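PDB 6HLX: AgaA from Rhizobium radiobacter, which binds the opine agropinic acid as the periplasmic substrate-binding protein of an ABC transporter, delivering it for import into the bacterial cell. Local coordinates for residues 264-275 with 334-345; 279-287 with 297-305. All coordinates share one frame; numbering follows the deposited sequence.

Contact 1: residues 264-275 with 334-345; sequences AVDRSAIINTAF and FQQNTAIAIQSE. With ZN (zinc ion), chain O; G9Z (agropinic acid), chain E.
Two helices, 267-274 and 334-345, pack against one side of the six-stranded sheet, running roughly antiparallel with segment axes 8.8 Å apart and 144° between their directions. Small residues permit this approach: A274 CB lies 3.7 Å from N337 CB, and A341 CB faces CG1 of I270. Branched I270 fills the sheet side, its CG2 beside T338 OG1, a hydroxyl that suits the seam because it donates within its own helix, to F334 O over 2.7 Å. At the ligand end F334 CB sits over the face of the F275 ring, 3.9 Å from its centroid in a CH-pi contact, the ring planes inclined at 37°. With CG between the backbone N and the carbonyl carbon, F334 turns its flat ring away from helix 267-274, and the edge meets the carboxylate of agropinic acid. At the other end E345 OE2 accepts from D266 N at 2.8 Å, met on its anti side with the donor 28° out of the carboxylate plane; a glutamate is long enough to reach this N-H while OE1 makes a salt bridge with K348. D266 is the N-cap of helix 267-274: OD2 accepts from A269 N, and OD1 binds a zinc ion at 1.9 Å. A largely apolar seam, its rim water-bridged at T273, A274 and N337, thus separates the ligand-contacting end from a charged one, where lysine and zinc probably offset the two neighbouring carboxylates.

Contact 2: residues 279-287 with 297-305; sequences GSPIFGIAI and AKANYFSHH. With ZN (zinc ion), chain P; GOL (glycerol), chain D.
F283 and F302 join the segments through one straight backbone bond: F302 N donates to F283 O over 2.8 Å, at an N-H...O angle of 171° and in the carbonyl plane. Alongside it, water 5 bridges the chains by accepting from F283 N and donating to A299 O, at 2.8 and 2.6 Å. A third polar link runs through a glycerol, probably from the crystallisation liquor, whose O3 accepts from I285 N and donates to K298 O. G284 suits this spot because a CB there would come too close to K298 O.

The van der Waals contacts centre on F283, which packs largely against backbone and amide groups. Its CB lies 3.2 Å from A299 O, and with CG anti to the carbonyl carbon (chi1 -68°) the ring extends along the backbone of F302 and S303. CD1 comes within 3.9 Å of S303 CA, while N300 OD1 approaches CD2, its amide plane turned 30° from the ring. The broad, flat phenyl can cover several backbone groups at once. F302 brings CB and CD2 beside F283 O, and one face of its ring is covered by Y301 CD1, 3.5 Å above the plane.

Metal binding marks the far end, where H304 NE2 holds a zinc ion at 2.0 Å with water 6.

Residues 297-305 lie in the loop that follows edge strand 280-281 and precedes helix 306-315. I282 packs on strand 446-451, R267 of helix 267-274 touches F283 and F302, and the side chains of Y301 and I285 pack against helix 426-443.

Contact 2 is nested in the chain between the two halves of contact 1, and the centres of the two contacts are about 16 Å apart. They meet around helix 267-274: R267 CD packs 3.5 Å from F283 CE1, and R267 NE makes a weak hydrogen bond to I282 O. A second junction lies by the zinc sites, where D266 OD1 is 3.1 Å from H304 CD2, although these two bind different zinc ions. E345 lies about 4 Å from H304 between side chains; the pair forms a zinc site seen for this protein, but E345 does not coordinate in this model. Contact 1 also extends to the ligand pocket: Q335 NE2 donates to agropinic acid OXT over 3.0 Å.

Contact 1: residues 264-275 with 334-345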
loop_
_atom_site.group_PDB
_atom_site.type_symbol
_atom_site.label_atom_id
_atom_site.label_comp_id
_atom_site.label_asym_id
_atom_site.label_seq_id
_atom_site.Cartn_x
_atom_site.Cartn_y
_atom_site.Cartn_z
ATOM N N ALA A 264 -3.864 -24.162 -10.613
ATOM C CA ALA A 264 -4.433 -24.020 -11.957
ATOM C C ALA A 264 -3.924 -22.845 -12.765
ATOM O O ALA A 264 -4.041 -22.857 -13.994
ATOM C CB ALA A 264 -5.953 -23.943 -11.878
ATOM N N VAL A 265 -3.454 -21.789 -12.101
ATOM C CA VAL A 265 -3.060 -20.592 -12.840
ATOM C C VAL A 265 -1.604 -20.641 -13.260
ATOM O O VAL A 265 -0.726 -20.600 -12.407
ATOM C CB VAL A 265 -3.420 -19.289 -12.082
ATOM C CG1 VAL A 265 -3.019 -18.051 -12.898
ATOM C CG2 VAL A 265 -4.906 -19.235 -11.746
ATOM N N ASP A 266 -1.347 -20.702 -14.585
ATOM C CA ASP A 266 0.011 -20.676 -15.080
ATOM C C ASP A 266 0.568 -19.260 -14.872
ATOM O O ASP A 266 -0.002 -18.278 -15.362
ATOM C CB ASP A 266 0.106 -21.042 -16.556
ATOM C CG ASP A 266 1.547 -21.274 -16.907
ATOM O OD1 ASP A 266 2.026 -22.431 -16.733
ATOM O OD2 ASP A 266 2.222 -20.301 -17.300
ATOM N N ARG A 267 1.667 -19.167 -14.135
ATOM C CA ARG A 267 2.237 -17.862 -13.789
ATOM C C ARG A 267 2.911 -17.163 -14.964
ATOM O O ARG A 267 2.876 -15.925 -15.032
ATOM C CB ARG A 267 3.145 -17.995 -12.579
ATOM C CG ARG A 267 2.300 -18.263 -11.344
ATOM C CD ARG A 267 2.963 -19.210 -10.420
ATOM N NE ARG A 267 2.210 -19.367 -9.175
ATOM C CZ ARG A 267 1.333 -20.335 -8.930
ATOM N NH1 ARG A 267 1.011 -21.206 -9.875
ATOM N NH2 ARG A 267 0.737 -20.412 -7.750
ATOM N N SER A 268 3.453 -17.934 -15.928
ATOM C CA SER A 268 4.035 -17.317 -17.125
ATOM C C SER A 268 2.958 -16.680 -17.990
ATOM O O SER A 268 3.259 -15.731 -18.691
ATOM C CB SER A 268 4.827 -18.335 -17.940
ATOM O OG SER A 268 5.907 -18.828 -17.167
ATOM N N ALA A 269 1.702 -17.197 -17.955
ATOM C CA ALA A 269 0.604 -16.604 -18.735
ATOM C C ALA A 269 0.351 -15.188 -18.233
ATOM O O ALA A 269 0.172 -14.286 -19.042
ATOM C CB ALA A 269 -0.665 -17.442 -18.621
ATOM N N ILE A 270 0.405 -14.975 -16.906
ATOM C CA ILE A 270 0.225 -13.624 -16.351
ATOM C C ILE A 270 1.416 -12.723 -16.724
ATOM O O ILE A 270 1.211 -11.632 -17.250
ATOM C CB ILE A 270 -0.040 -13.646 -14.821
ATOM C CG1 ILE A 270 -1.389 -14.354 -14.515
ATOM C CG2 ILE A 270 -0.023 -12.198 -14.261
ATOM C CD1 ILE A 270 -1.601 -14.667 -13.060
ATOM N N ILE A 271 2.650 -13.187 -16.461
ATOM C CA ILE A 271 3.873 -12.413 -16.744
ATOM C C ILE A 271 3.942 -11.994 -18.220
ATOM O O ILE A 271 4.189 -10.819 -18.507
ATOM C CB ILE A 271 5.144 -13.187 -16.281
ATOM C CG1 ILE A 271 5.148 -13.367 -14.741
ATOM C CG2 ILE A 271 6.443 -12.512 -16.778
ATOM C CD1 ILE A 271 6.090 -14.456 -14.216
ATOM N N ASN A 272 3.724 -12.951 -19.144
ATOM C CA ASN A 272 3.840 -12.702 -20.581
ATOM C C ASN A 272 2.698 -11.900 -21.186
ATOM O O ASN A 272 2.950 -11.139 -22.117
ATOM C CB ASN A 272 4.048 -14.024 -21.365
ATOM C CG ASN A 272 5.352 -14.701 -21.000
ATOM O OD1 ASN A 272 6.318 -14.049 -20.594
ATOM N ND2 ASN A 272 5.418 -16.026 -21.119
ATOM N N THR A 273 1.453 -12.079 -20.705
ATOM C CA THR A 273 0.310 -11.376 -21.310
ATOM C C THR A 273 -0.081 -10.078 -20.602
ATOM O O THR A 273 -0.779 -9.279 -21.208
ATOM C CB THR A 273 -0.926 -12.290 -21.468
ATOM O OG1 THR A 273 -1.508 -12.533 -20.189
ATOM C CG2 THR A 273 -0.625 -13.611 -22.207
ATOM N N ALA A 274 0.319 -9.887 -19.333
ATOM C CA ALA A 274 -0.039 -8.682 -18.577
ATOM C C ALA A 274 1.148 -7.777 -18.287
ATOM O O ALA A 274 0.946 -6.603 -17.969
ATOM C CB ALA A 274 -0.712 -9.076 -17.267
ATOM N N PHE A 275 2.374 -8.337 -18.283
ATOM C CA PHE A 275 3.571 -7.574 -17.904
ATOM C C PHE A 275 4.706 -7.606 -18.942
ATOM O O PHE A 275 5.870 -7.341 -18.593
ATOM C CB PHE A 275 4.077 -8.042 -16.527
ATOM C CG PHE A 275 3.090 -7.783 -15.415
ATOM C CD1 PHE A 275 2.117 -8.727 -15.095
ATOM C CD2 PHE A 275 3.109 -6.582 -14.710
ATOM C CE1 PHE A 275 1.190 -8.475 -14.073
ATOM C CE2 PHE A 275 2.207 -6.349 -13.670
ATOM C CZ PHE A 275 1.248 -7.295 -13.367
ATOM N N PHE A 334 -2.394 -3.787 -16.630
ATOM C CA PHE A 334 -1.899 -5.056 -16.040
ATOM C C PHE A 334 -2.957 -5.753 -15.177
ATOM O O PHE A 334 -2.956 -6.972 -15.101
ATOM C CB PHE A 334 -0.579 -4.860 -15.288
ATOM C CG PHE A 334 -0.676 -4.044 -14.017
ATOM C CD1 PHE A 334 -1.016 -4.646 -12.809
ATOM C CD2 PHE A 334 -0.423 -2.669 -14.028
ATOM C CE1 PHE A 334 -1.124 -3.885 -11.636
ATOM C CE2 PHE A 334 -0.513 -1.915 -12.849
ATOM C CZ PHE A 334 -0.853 -2.529 -11.663
ATOM N N GLN A 335 -3.841 -4.987 -14.516
ATOM C CA GLN A 335 -4.901 -5.572 -13.680
ATOM C C GLN A 335 -5.940 -6.254 -14.579
ATOM O O GLN A 335 -6.323 -7.420 -14.353
ATOM C CB GLN A 335 -5.568 -4.471 -12.848
ATOM C CG GLN A 335 -4.717 -3.941 -11.698
ATOM C CD GLN A 335 -5.286 -4.331 -10.355
ATOM O OE1 GLN A 335 -6.417 -4.807 -10.228
ATOM N NE2 GLN A 335 -4.503 -4.117 -9.318
ATOM N N GLN A 336 -6.370 -5.534 -15.646
ATOM C CA GLN A 336 -7.322 -6.127 -16.594
ATOM C C GLN A 336 -6.746 -7.396 -17.236
ATOM O O GLN A 336 -7.432 -8.418 -17.292
ATOM C CB GLN A 336 -7.693 -5.120 -17.684
ATOM C CG GLN A 336 -8.488 -5.785 -18.819
ATOM C CD GLN A 336 -9.071 -4.761 -19.735
ATOM O OE1 GLN A 336 -9.778 -3.873 -19.302
ATOM N NE2 GLN A 336 -8.791 -4.874 -21.016
ATOM N N ASN A 337 -5.491 -7.342 -17.715
ATOM C CA ASN A 337 -4.888 -8.502 -18.391
ATOM C C ASN A 337 -4.605 -9.648 -17.433
ATOM O O ASN A 337 -4.750 -10.820 -17.825
ATOM C CB ASN A 337 -3.660 -8.085 -19.199
ATOM C CG ASN A 337 -4.056 -7.287 -20.413
ATOM O OD1 ASN A 337 -5.055 -7.580 -21.082
ATOM N ND2 ASN A 337 -3.296 -6.260 -20.715
ATOM N N THR A 338 -4.280 -9.327 -16.153
ATOM C CA THR A 338 -4.109 -10.400 -15.154
ATOM C C THR A 338 -5.471 -11.077 -14.978
ATOM O O THR A 338 -5.547 -12.310 -14.928
ATOM C CB THR A 338 -3.574 -9.835 -13.819
ATOM O OG1 THR A 338 -2.224 -9.381 -14.021
ATOM C CG2 THR A 338 -3.618 -10.886 -12.665
ATOM N N ALA A 339 -6.546 -10.274 -14.881
ATOM C CA ALA A 339 -7.907 -10.820 -14.714
ATOM C C ALA A 339 -8.322 -11.716 -15.887
ATOM O O ALA A 339 -8.878 -12.803 -15.667
ATOM C CB ALA A 339 -8.918 -9.695 -14.510
ATOM N N ILE A 340 -8.020 -11.281 -17.129
ATOM C CA ILE A 340 -8.317 -12.052 -18.347
ATOM C C ILE A 340 -7.566 -13.396 -18.323
ATOM O O ILE A 340 -8.169 -14.442 -18.590
ATOM C CB ILE A 340 -8.006 -11.223 -19.621
ATOM C CG1 ILE A 340 -9.044 -10.083 -19.787
ATOM C CG2 ILE A 340 -7.928 -12.118 -20.882
ATOM C CD1 ILE A 340 -8.650 -8.982 -20.815
ATOM N N ALA A 341 -6.277 -13.367 -17.946
ATOM C CA ALA A 341 -5.471 -14.595 -17.856
ATOM C C ALA A 341 -6.050 -15.549 -16.806
ATOM O O ALA A 341 -6.197 -16.744 -17.088
ATOM C CB ALA A 341 -4.024 -14.252 -17.529
ATOM N N ILE A 342 -6.448 -15.018 -15.626
ATOM C CA ILE A 342 -7.046 -15.847 -14.565
ATOM C C ILE A 342 -8.342 -16.505 -15.060
ATOM O O ILE A 342 -8.549 -17.700 -14.843
ATOM C CB ILE A 342 -7.230 -15.032 -13.250
ATOM C CG1 ILE A 342 -5.836 -14.706 -12.651
ATOM C CG2 ILE A 342 -8.126 -15.792 -12.217
ATOM C CD1 ILE A 342 -5.828 -13.665 -11.547
ATOM N N GLN A 343 -9.182 -15.728 -15.769
ATOM C CA GLN A 343 -10.446 -16.204 -16.324
ATOM C C GLN A 343 -10.209 -17.380 -17.270
ATOM O O GLN A 343 -10.899 -18.391 -17.155
ATOM C CB GLN A 343 -11.147 -15.054 -17.065
ATOM C CG GLN A 343 -12.460 -15.456 -17.735
ATOM C CD GLN A 343 -12.989 -14.330 -18.571
ATOM O OE1 GLN A 343 -12.286 -13.775 -19.429
ATOM N NE2 GLN A 343 -14.239 -13.975 -18.342
ATOM N N SER A 344 -9.250 -17.249 -18.206
ATOM C CA SER A 344 -8.984 -18.326 -19.166
ATOM C C SER A 344 -8.338 -19.542 -18.504
ATOM O O SER A 344 -8.702 -20.672 -18.830
ATOM C CB SER A 344 -8.186 -17.827 -20.366
ATOM O OG SER A 344 -7.003 -17.173 -19.955
ATOM N N GLU A 345 -7.441 -19.312 -17.524
ATOM C CA GLU A 345 -6.803 -20.416 -16.789
ATOM C C GLU A 345 -7.809 -21.227 -15.977
ATOM O O GLU A 345 -7.745 -22.455 -15.982
ATOM C CB GLU A 345 -5.683 -19.903 -15.865
ATOM C CG GLU A 345 -4.453 -19.375 -16.588
ATOM C CD GLU A 345 -3.728 -20.434 -17.388
ATOM O OE1 GLU A 345 -3.918 -20.482 -18.624
ATOM O OE2 GLU A 345 -3.004 -21.245 -16.769
HETATM ZN ZN ZN O . 3.904 -22.391 -17.017
HETATM O OAM G9Z E . -3.497 1.998 -6.055
HETATM C CAB G9Z E . -3.382 1.073 -6.871
HETATM C CAC G9Z E . -3.712 1.212 -8.234
HETATM C CB G9Z E . -3.402 -0.166 -8.896
HETATM C CA G9Z E . -3.059 -1.091 -7.741
HETATM C C G9Z E . -1.820 -1.769 -7.972
HETATM O O G9Z E . -0.743 -1.187 -7.666
HETATM N N G9Z E . -3.057 -0.191 -6.541
HETATM C CAG G9Z E . -2.630 -0.624 -5.155
HETATM C CAH G9Z E . -3.766 -1.375 -4.459
HETATM O OAP G9Z E . -4.002 -2.561 -5.217
HETATM C CAI G9Z E . -3.431 -1.743 -3.010
HETATM O OAQ G9Z E . -2.788 -0.610 -2.372
HETATM C CAJ G9Z E . -4.720 -2.069 -2.184
HETATM O OAR G9Z E . -4.353 -2.401 -0.832
HETATM C CAK G9Z E . -5.658 -3.153 -2.768
HETATM O OAT G9Z E . -6.914 -3.133 -2.062
HETATM C CAL G9Z E . -5.024 -4.552 -2.762
HETATM O OAS G9Z E . -5.891 -5.488 -3.440
HETATM O OXT G9Z E . -1.863 -2.909 -8.509
HETATM O O HOH W 1 -5.618 -24.043 -15.798
HETATM O O HOH W 2 4.526 -21.586 -18.683
HETATM O O HOH W 3 -4.105 -11.850 -20.333
HETATM O O HOH W 4 -1.040 -5.121 -19.403
#

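Contact 2: residues 279-287 with 297-305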
loop_
_atom_site.group_PDB
_atom_site.type_symbol
_atom_site.label_atom_id
_atom_site.label_comp_id
_atom_site.label_asym_id
_atom_site.label_seq_id
_atom_site.Cartn_x
_atom_site.Cartn_y
_atom_site.Cartn_z
ATOM N N GLY A 279 8.951 -9.793 -14.803
ATOM C CA GLY A 279 8.530 -10.263 -13.491
ATOM C C GLY A 279 9.002 -11.674 -13.230
ATOM O O GLY A 279 9.588 -12.318 -14.116
ATOM N N SER A 280 8.730 -12.173 -12.014
ATOM C CA SER A 280 9.188 -13.495 -11.597
ATOM C C SER A 280 8.054 -14.272 -10.945
ATOM O O SER A 280 7.373 -13.706 -10.081
ATOM C CB SER A 280 10.337 -13.349 -10.600
ATOM O OG SER A 280 11.438 -12.722 -11.235
ATOM N N PRO A 281 7.899 -15.578 -11.252
ATOM C CA PRO A 281 6.811 -16.345 -10.626
ATOM C C PRO A 281 6.990 -16.571 -9.125
ATOM O O PRO A 281 8.118 -16.688 -8.645
ATOM C CB PRO A 281 6.855 -17.692 -11.373
ATOM C CG PRO A 281 8.296 -17.813 -11.844
ATOM C CD PRO A 281 8.657 -16.399 -12.225
ATOM N N ILE A 282 5.866 -16.663 -8.398
ATOM C CA ILE A 282 5.825 -16.985 -6.972
ATOM C C ILE A 282 5.069 -18.298 -6.849
ATOM O O ILE A 282 3.956 -18.405 -7.354
ATOM C CB ILE A 282 5.152 -15.886 -6.123
ATOM C CG1 ILE A 282 5.971 -14.570 -6.164
ATOM C CG2 ILE A 282 4.966 -16.362 -4.677
ATOM C CD1 ILE A 282 5.189 -13.361 -5.660
ATOM N N PHE A 283 5.665 -19.277 -6.168
ATOM C CA PHE A 283 5.030 -20.588 -5.966
ATOM C C PHE A 283 4.760 -20.895 -4.487
ATOM O O PHE A 283 4.546 -22.043 -4.119
ATOM C CB PHE A 283 5.865 -21.713 -6.615
ATOM C CG PHE A 283 5.889 -21.642 -8.119
ATOM C CD1 PHE A 283 4.830 -22.144 -8.873
ATOM C CD2 PHE A 283 6.983 -21.109 -8.786
ATOM C CE1 PHE A 283 4.858 -22.093 -10.272
ATOM C CE2 PHE A 283 7.010 -21.061 -10.188
ATOM C CZ PHE A 283 5.941 -21.536 -10.916
ATOM N N GLY A 284 4.781 -19.872 -3.652
ATOM C CA GLY A 284 4.495 -20.016 -2.227
ATOM C C GLY A 284 3.931 -18.710 -1.699
ATOM O O GLY A 284 3.108 -18.067 -2.358
ATOM N N ILE A 285 4.375 -18.306 -0.499
ATOM C CA ILE A 285 3.955 -17.037 0.097
ATOM C C ILE A 285 4.905 -15.962 -0.433
ATOM O O ILE A 285 6.106 -16.208 -0.599
ATOM C CB ILE A 285 3.958 -17.088 1.659
ATOM C CG1 ILE A 285 3.214 -18.342 2.220
ATOM C CG2 ILE A 285 3.365 -15.792 2.252
ATOM C CD1 ILE A 285 1.704 -18.453 1.830
ATOM N N ALA A 286 4.370 -14.784 -0.733
ATOM C CA ALA A 286 5.194 -13.694 -1.260
ATOM C C ALA A 286 5.999 -12.978 -0.163
ATOM O O ALA A 286 5.719 -11.823 0.169
ATOM C CB ALA A 286 4.354 -12.701 -2.048
ATOM N N ILE A 287 7.013 -13.668 0.374
ATOM C CA ILE A 287 7.884 -13.067 1.382
ATOM C C ILE A 287 9.200 -12.707 0.684
ATOM O O ILE A 287 9.868 -13.588 0.150
ATOM C CB ILE A 287 8.059 -13.978 2.628
ATOM C CG1 ILE A 287 6.691 -14.164 3.340
ATOM C CG2 ILE A 287 9.096 -13.344 3.600
ATOM C CD1 ILE A 287 6.680 -15.134 4.415
ATOM N N ALA A 297 13.558 -23.529 0.528
ATOM C CA ALA A 297 12.986 -24.879 0.600
ATOM C C ALA A 297 11.473 -24.894 0.387
ATOM O O ALA A 297 10.978 -25.861 -0.184
ATOM C CB ALA A 297 13.317 -25.518 1.940
ATOM N N LYS A 298 10.743 -23.844 0.871
ATOM C CA LYS A 298 9.279 -23.726 0.768
ATOM C C LYS A 298 8.818 -22.858 -0.421
ATOM O O LYS A 298 7.619 -22.565 -0.550
ATOM C CB LYS A 298 8.693 -23.152 2.075
ATOM C CG LYS A 298 9.022 -23.948 3.334
ATOM C CD LYS A 298 8.504 -23.210 4.565
ATOM C CE LYS A 298 9.183 -23.633 5.851
ATOM N NZ LYS A 298 8.550 -22.964 7.021
ATOM N N ALA A 299 9.763 -22.409 -1.257
ATOM C CA ALA A 299 9.477 -21.497 -2.371
ATOM C C ALA A 299 8.746 -22.169 -3.539
ATOM O O ALA A 299 8.248 -21.467 -4.431
ATOM C CB ALA A 299 10.771 -20.829 -2.851
ATOM N N ASN A 300 8.661 -23.512 -3.526
ATOM C CA ASN A 300 8.011 -24.264 -4.586
ATOM C C ASN A 300 6.926 -25.175 -4.043
ATOM O O ASN A 300 6.737 -26.295 -4.533
ATOM C CB ASN A 300 9.043 -24.995 -5.440
ATOM C CG ASN A 300 9.805 -24.027 -6.301
ATOM O OD1 ASN A 300 9.316 -23.562 -7.336
ATOM N ND2 ASN A 300 11.001 -23.675 -5.870
ATOM N N TYR A 301 6.159 -24.656 -3.057
ATOM C CA TYR A 301 5.045 -25.408 -2.480
ATOM C C TYR A 301 4.046 -25.738 -3.579
ATOM O O TYR A 301 3.614 -26.898 -3.702
ATOM C CB TYR A 301 4.388 -24.600 -1.352
ATOM C CG TYR A 301 3.243 -25.322 -0.684
ATOM C CD1 TYR A 301 1.940 -25.186 -1.151
ATOM C CD2 TYR A 301 3.456 -26.117 0.442
ATOM C CE1 TYR A 301 0.877 -25.840 -0.530
ATOM C CE2 TYR A 301 2.397 -26.743 1.094
ATOM C CZ TYR A 301 1.110 -26.611 0.598
ATOM O OH TYR A 301 0.065 -27.237 1.227
ATOM N N PHE A 302 3.704 -24.726 -4.404
ATOM C CA PHE A 302 2.800 -24.941 -5.529
ATOM C C PHE A 302 3.618 -25.148 -6.799
ATOM O O PHE A 302 4.829 -24.918 -6.816
ATOM C CB PHE A 302 1.847 -23.734 -5.702
ATOM C CG PHE A 302 0.895 -23.537 -4.551
ATOM C CD1 PHE A 302 -0.153 -24.431 -4.333
ATOM C CD2 PHE A 302 1.042 -22.460 -3.683
ATOM C CE1 PHE A 302 -1.014 -24.270 -3.244
ATOM C CE2 PHE A 302 0.168 -22.286 -2.610
ATOM C CZ PHE A 302 -0.847 -23.201 -2.390
ATOM N N SER A 303 2.940 -25.587 -7.856
ATOM C CA SER A 303 3.469 -25.742 -9.199
ATOM C C SER A 303 2.281 -25.588 -10.118
ATOM O O SER A 303 1.150 -25.532 -9.629
ATOM C CB SER A 303 4.107 -27.119 -9.372
ATOM O OG SER A 303 3.162 -28.146 -9.129
ATOM N N HIS A 304 2.505 -25.507 -11.435
ATOM C CA HIS A 304 1.377 -25.453 -12.352
ATOM C C HIS A 304 0.977 -26.889 -12.665
ATOM O O HIS A 304 1.763 -27.640 -13.253
ATOM C CB HIS A 304 1.679 -24.676 -13.633
ATOM C CG HIS A 304 0.505 -24.616 -14.553
ATOM N ND1 HIS A 304 -0.745 -24.212 -14.110
ATOM C CD2 HIS A 304 0.419 -24.931 -15.865
ATOM C CE1 HIS A 304 -1.541 -24.287 -15.164
ATOM N NE2 HIS A 304 -0.885 -24.709 -16.241
ATOM N N HIS A 305 -0.236 -27.279 -12.244
ATOM C CA HIS A 305 -0.720 -28.638 -12.429
ATOM C C HIS A 305 -2.234 -28.701 -12.486
ATOM O O HIS A 305 -2.897 -28.855 -11.461
ATOM C CB HIS A 305 -0.150 -29.540 -11.321
ATOM C CG HIS A 305 0.080 -30.916 -11.799
ATOM N ND1 HIS A 305 0.599 -31.884 -10.984
ATOM C CD2 HIS A 305 -0.212 -31.464 -13.006
ATOM C CE1 HIS A 305 0.602 -32.980 -11.731
ATOM N NE2 HIS A 305 0.209 -32.718 -12.977
HETATM ZN ZN ZN P . -2.093 -24.802 -17.875
HETATM C C1 GOL D . 8.648 -17.887 1.569
HETATM O O1 GOL D . 9.937 -17.666 1.001
HETATM C C2 GOL D . 8.376 -19.363 1.737
HETATM O O2 GOL D . 9.033 -20.104 0.693
HETATM C C3 GOL D . 6.891 -19.650 1.737
HETATM O O3 GOL D . 6.426 -20.122 0.489
HETATM O O HOH W 5 8.061 -18.863 -4.819
HETATM O O HOH W 6 -3.652 -23.695 -17.607
#